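Local coordinates for biliverdin reductase (Synechocystis sp., PDB 5B3T), which probably reduces biliverdin with NADPH as cofactor, as a member of the Gfo/Idh/MocA family of Rossmann-fold oxidoreductases, at residues 154-165 against 231-242. Numbering follows the deposited sequence.
Sequences FYARYSTIMGQN and GLKAEVIYGKGE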
loop_
_atom_site.group_PDB
_atom_site.type_symbol
_atom_site.label_atom_id
_atom_site.label_comp_id
_atom_site.label_asym_id
_atom_site.label_seq_id
_atom_site.Cartn_x
_atom_site.Cartn_y
_atom_site.Cartn_z
ATOM N N PHE A 154 20.186 -13.128 5.208
ATOM C CA PHE A 154 21.045 -13.089 4.033
ATOM C C PHE A 154 20.330 -13.383 2.723
ATOM O O PHE A 154 20.882 -13.069 1.663
ATOM C CB PHE A 154 22.212 -14.080 4.186
ATOM C CG PHE A 154 21.781 -15.494 4.461
ATOM C CD1 PHE A 154 21.460 -16.352 3.419
ATOM C CD2 PHE A 154 21.705 -15.971 5.762
ATOM C CE1 PHE A 154 21.062 -17.653 3.669
ATOM C CE2 PHE A 154 21.310 -17.275 6.018
ATOM C CZ PHE A 154 20.988 -18.115 4.971
ATOM N N TYR A 155 19.136 -13.969 2.757
ATOM C CA TYR A 155 18.432 -14.330 1.535
ATOM C C TYR A 155 16.937 -14.272 1.798
ATOM O O TYR A 155 16.450 -14.892 2.748
ATOM C CB TYR A 155 18.845 -15.727 1.059
ATOM C CG TYR A 155 18.327 -16.122 -0.308
ATOM C CD1 TYR A 155 18.317 -15.217 -1.362
ATOM C CD2 TYR A 155 17.877 -17.414 -0.551
ATOM C CE1 TYR A 155 17.852 -15.583 -2.617
ATOM C CE2 TYR A 155 17.413 -17.790 -1.800
ATOM C CZ TYR A 155 17.402 -16.872 -2.829
ATOM O OH TYR A 155 16.942 -17.245 -4.074
ATOM N N ALA A 156 16.219 -13.520 0.968
ATOM C CA ALA A 156 14.778 -13.386 1.099
ATOM C C ALA A 156 14.145 -13.441 -0.282
ATOM O O ALA A 156 14.734 -12.993 -1.270
ATOM C CB ALA A 156 14.381 -12.081 1.800
ATOM N N ARG A 157 12.936 -13.993 -0.342
ATOM C CA ARG A 157 12.200 -14.081 -1.595
ATOM C C ARG A 157 10.738 -13.762 -1.338
ATOM O O ARG A 157 10.096 -14.396 -0.493
ATOM C CB ARG A 157 12.337 -15.468 -2.235
ATOM C CG ARG A 157 11.659 -15.574 -3.592
ATOM C CD ARG A 157 12.068 -16.837 -4.326
ATOM N NE ARG A 157 11.935 -16.673 -5.771
ATOM C CZ ARG A 157 10.830 -16.963 -6.448
ATOM N NH1 ARG A 157 9.775 -17.439 -5.805
ATOM N NH2 ARG A 157 10.783 -16.782 -7.759
ATOM N N TYR A 158 10.223 -12.777 -2.067
ATOM C CA TYR A 158 8.838 -12.330 -1.964
ATOM C C TYR A 158 8.237 -12.407 -3.360
ATOM O O TYR A 158 8.587 -11.609 -4.236
ATOM C CB TYR A 158 8.772 -10.911 -1.388
ATOM C CG TYR A 158 7.408 -10.254 -1.394
ATOM C CD1 TYR A 158 6.248 -10.990 -1.180
ATOM C CD2 TYR A 158 7.287 -8.884 -1.586
ATOM C CE1 TYR A 158 5.005 -10.378 -1.182
ATOM C CE2 TYR A 158 6.052 -8.265 -1.586
ATOM C CZ TYR A 158 4.915 -9.015 -1.384
ATOM O OH TYR A 158 3.686 -8.395 -1.385
ATOM N N SER A 159 7.350 -13.376 -3.575
ATOM C CA SER A 159 6.805 -13.646 -4.899
ATOM C C SER A 159 5.286 -13.668 -4.838
ATOM O O SER A 159 4.702 -14.382 -4.016
ATOM C CB SER A 159 7.329 -14.976 -5.451
ATOM O OG SER A 159 6.769 -15.246 -6.723
ATOM N N THR A 160 4.656 -12.891 -5.714
ATOM C CA THR A 160 3.206 -12.857 -5.863
ATOM C C THR A 160 2.887 -13.145 -7.324
ATOM O O THR A 160 3.168 -12.319 -8.198
ATOM C CB THR A 160 2.635 -11.503 -5.438
ATOM O OG1 THR A 160 3.152 -11.149 -4.150
ATOM C CG2 THR A 160 1.120 -11.569 -5.359
ATOM N N ILE A 161 2.314 -14.315 -7.592
ATOM C CA ILE A 161 1.896 -14.696 -8.936
ATOM C C ILE A 161 0.411 -15.022 -8.888
ATOM O O ILE A 161 -0.017 -15.875 -8.100
ATOM C CB ILE A 161 2.706 -15.881 -9.481
ATOM C CG1 ILE A 161 4.146 -15.445 -9.766
ATOM C CG2 ILE A 161 2.056 -16.428 -10.743
ATOM C CD1 ILE A 161 5.033 -16.551 -10.289
ATOM N N MET A 162 -0.371 -14.345 -9.727
ATOM C CA MET A 162 -1.829 -14.451 -9.714
ATOM C C MET A 162 -2.325 -14.691 -11.138
ATOM O O MET A 162 -2.436 -13.752 -11.929
ATOM C CB MET A 162 -2.453 -13.194 -9.112
ATOM C CG MET A 162 -3.958 -13.093 -9.282
ATOM S SD MET A 162 -4.815 -14.534 -8.623
ATOM C CE MET A 162 -4.259 -14.509 -6.920
ATOM N N GLY A 163 -2.630 -15.944 -11.459
ATOM C CA GLY A 163 -3.194 -16.246 -12.762
ATOM C C GLY A 163 -4.596 -15.679 -12.895
ATOM O O GLY A 163 -5.406 -15.741 -11.969
ATOM N N GLN A 164 -4.880 -15.109 -14.064
ATOM C CA GLN A 164 -6.186 -14.509 -14.324
ATOM C C GLN A 164 -6.479 -14.607 -15.812
ATOM O O GLN A 164 -5.758 -14.024 -16.627
ATOM C CB GLN A 164 -6.227 -13.050 -13.860
ATOM C CG GLN A 164 -7.517 -12.319 -14.209
ATOM C CD GLN A 164 -8.746 -12.991 -13.630
ATOM O OE1 GLN A 164 -8.790 -13.319 -12.445
ATOM N NE2 GLN A 164 -9.758 -13.198 -14.467
ATOM N N ASN A 165 -7.534 -15.337 -16.157
ATOM C CA ASN A 165 -7.907 -15.563 -17.548
ATOM C C ASN A 165 -9.431 -15.623 -17.654
ATOM O O ASN A 165 -10.061 -16.486 -17.046
ATOM C CB ASN A 165 -7.266 -16.857 -18.066
ATOM C CG ASN A 165 -7.373 -17.009 -19.573
ATOM O OD1 ASN A 165 -7.719 -16.070 -20.282
ATOM N ND2 ASN A 165 -7.064 -18.203 -20.068
ATOM N N GLY A 231 24.052 -6.778 3.577
ATOM C CA GLY A 231 24.382 -8.029 2.924
ATOM C C GLY A 231 23.210 -8.778 2.324
ATOM O O GLY A 231 23.430 -9.714 1.542
ATOM N N LEU A 232 21.977 -8.404 2.659
ATOM C CA LEU A 232 20.820 -9.178 2.224
ATOM C C LEU A 232 20.666 -9.140 0.710
ATOM O O LEU A 232 20.736 -8.075 0.089
ATOM C CB LEU A 232 19.548 -8.649 2.886
ATOM C CG LEU A 232 18.232 -9.238 2.364
ATOM C CD1 LEU A 232 18.158 -10.739 2.609
ATOM C CD2 LEU A 232 17.045 -8.535 2.993
ATOM N N LYS A 233 20.471 -10.315 0.120
ATOM C CA LYS A 233 20.058 -10.447 -1.271
ATOM C C LYS A 233 18.584 -10.833 -1.291
ATOM O O LYS A 233 18.203 -11.865 -0.726
ATOM C CB LYS A 233 20.900 -11.495 -1.997
ATOM C CG LYS A 233 20.286 -11.975 -3.301
ATOM C CD LYS A 233 20.231 -10.857 -4.327
ATOM C CE LYS A 233 20.524 -11.388 -5.713
ATOM N NZ LYS A 233 21.254 -10.405 -6.558
ATOM N N ALA A 234 17.761 -10.007 -1.928
ATOM C CA ALA A 234 16.321 -10.213 -1.950
ATOM C C ALA A 234 15.829 -10.322 -3.385
ATOM O O ALA A 234 16.295 -9.601 -4.272
ATOM C CB ALA A 234 15.585 -9.077 -1.233
ATOM N N GLU A 235 14.887 -11.233 -3.602
ATOM C CA GLU A 235 14.206 -11.387 -4.877
ATOM C C GLU A 235 12.758 -10.958 -4.693
ATOM O O GLU A 235 12.094 -11.400 -3.750
ATOM C CB GLU A 235 14.283 -12.835 -5.367
ATOM C CG GLU A 235 15.699 -13.389 -5.433
ATOM C CD GLU A 235 15.726 -14.891 -5.634
ATOM O OE1 GLU A 235 14.669 -15.532 -5.461
ATOM O OE2 GLU A 235 16.804 -15.433 -5.951
ATOM N N VAL A 236 12.279 -10.082 -5.574
ATOM C CA VAL A 236 10.924 -9.544 -5.495
ATOM C C VAL A 236 10.249 -9.780 -6.838
ATOM O O VAL A 236 10.676 -9.224 -7.857
ATOM C CB VAL A 236 10.915 -8.049 -5.134
ATOM C CG1 VAL A 236 9.491 -7.543 -5.004
ATOM C CG2 VAL A 236 11.687 -7.809 -3.845
ATOM N N ILE A 237 9.197 -10.596 -6.839
ATOM C CA ILE A 237 8.567 -11.090 -8.058
ATOM C C ILE A 237 7.096 -10.694 -8.047
ATOM O O ILE A 237 6.399 -10.908 -7.048
ATOM C CB ILE A 237 8.709 -12.619 -8.186
ATOM C CG1 ILE A 237 10.134 -13.063 -7.846
ATOM C CG2 ILE A 237 8.322 -13.080 -9.584
ATOM C CD1 ILE A 237 11.192 -12.525 -8.786
ATOM N N TYR A 238 6.624 -10.130 -9.157
ATOM C CA TYR A 238 5.216 -9.779 -9.310
ATOM C C TYR A 238 4.751 -10.216 -10.688
ATOM O O TYR A 238 5.226 -9.692 -11.701
ATOM C CB TYR A 238 4.979 -8.276 -9.121
ATOM C CG TYR A 238 3.519 -7.872 -9.201
ATOM C CD1 TYR A 238 2.931 -7.543 -10.417
ATOM C CD2 TYR A 238 2.731 -7.824 -8.059
ATOM C CE1 TYR A 238 1.597 -7.177 -10.492
ATOM C CE2 TYR A 238 1.399 -7.458 -8.124
ATOM C CZ TYR A 238 0.838 -7.136 -9.342
ATOM O OH TYR A 238 -0.487 -6.771 -9.410
ATOM N N GLY A 239 3.819 -11.164 -10.722
ATOM C CA GLY A 239 3.239 -11.607 -11.974
ATOM C C GLY A 239 1.741 -11.807 -11.879
ATOM O O GLY A 239 1.236 -12.265 -10.851
ATOM N N LYS A 240 1.017 -11.455 -12.938
ATOM C CA LYS A 240 -0.414 -11.710 -12.995
ATOM C C LYS A 240 -0.843 -11.729 -14.452
ATOM O O LYS A 240 -0.180 -11.155 -15.319
ATOM C CB LYS A 240 -1.219 -10.667 -12.208
ATOM C CG LYS A 240 -1.257 -9.279 -12.829
ATOM C CD LYS A 240 -2.091 -8.333 -11.974
ATOM C CE LYS A 240 -1.986 -6.900 -12.461
ATOM N NZ LYS A 240 -2.599 -5.952 -11.489
ATOM N N GLY A 241 -1.956 -12.405 -14.713
ATOM C CA GLY A 241 -2.494 -12.421 -16.056
ATOM C C GLY A 241 -2.708 -13.794 -16.655
ATOM O O GLY A 241 -2.710 -14.807 -15.949
ATOM N N GLU A 242 -2.868 -13.830 -17.979
ATOM C CA GLU A 242 -3.376 -15.012 -18.663
ATOM C C GLU A 242 -2.333 -16.111 -18.841
ATOM O O GLU A 242 -2.713 -17.260 -19.091
ATOM C CB GLU A 242 -3.944 -14.608 -20.029
ATOM C CG GLU A 242 -5.243 -13.813 -19.936
ATOM C CD GLU A 242 -5.705 -13.264 -21.275
ATOM O OE1 GLU A 242 -5.080 -13.587 -22.308
ATOM O OE2 GLU A 242 -6.699 -12.509 -21.292
HETATM O O HOH W 1 23.442 -12.398 1.275
HETATM O O HOH W 2 5.607 -10.030 -4.732
HETATM O O HOH W 3 -4.893 -19.464 -17.812
#
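Strands 154-163 and 233-241 form the parallel pair within the otherwise antiparallel sheet of the C-terminal alpha/beta domain of this Gfo/Idh/MocA-family enzyme. Their backbones bond in the alternating parallel ladder: Glu235 gives its N-H to Ala156 O (2.9 Å), and Glu235 O accepts the N-H of Tyr158. On the face carrying Tyr155 and Arg157, the Glu235 carboxylate is shared between them. Tyr155, its CG anti to the backbone N (chi1 -171°), lays its ring so that OH donates to Glu235 OE2 at 2.6 Å, from above the carboxylate plane and with the ring perpendicular to it. The other oxygen, OE1, lies 3.0 Å from Arg157 NE at the guanidinium edge, a salt bridge whose hydrogen bond is weak (128° at the hydrogen). With a phenylalanine in place of Tyr155, OE2 would probably lose this donor and the carboxylate be freer to turn away from Arg157. Ile237, on the same face, suits its place by packing branched, apolar CG1 over the guanidinium and CB against Ser159. On the opposite face, small Ala156 CB meets Leu232 CD1 (4.1 Å). There a water over the Tyr158 ring bonds Thr160 OG1 and donates to Ile237 O at 2.6 Å.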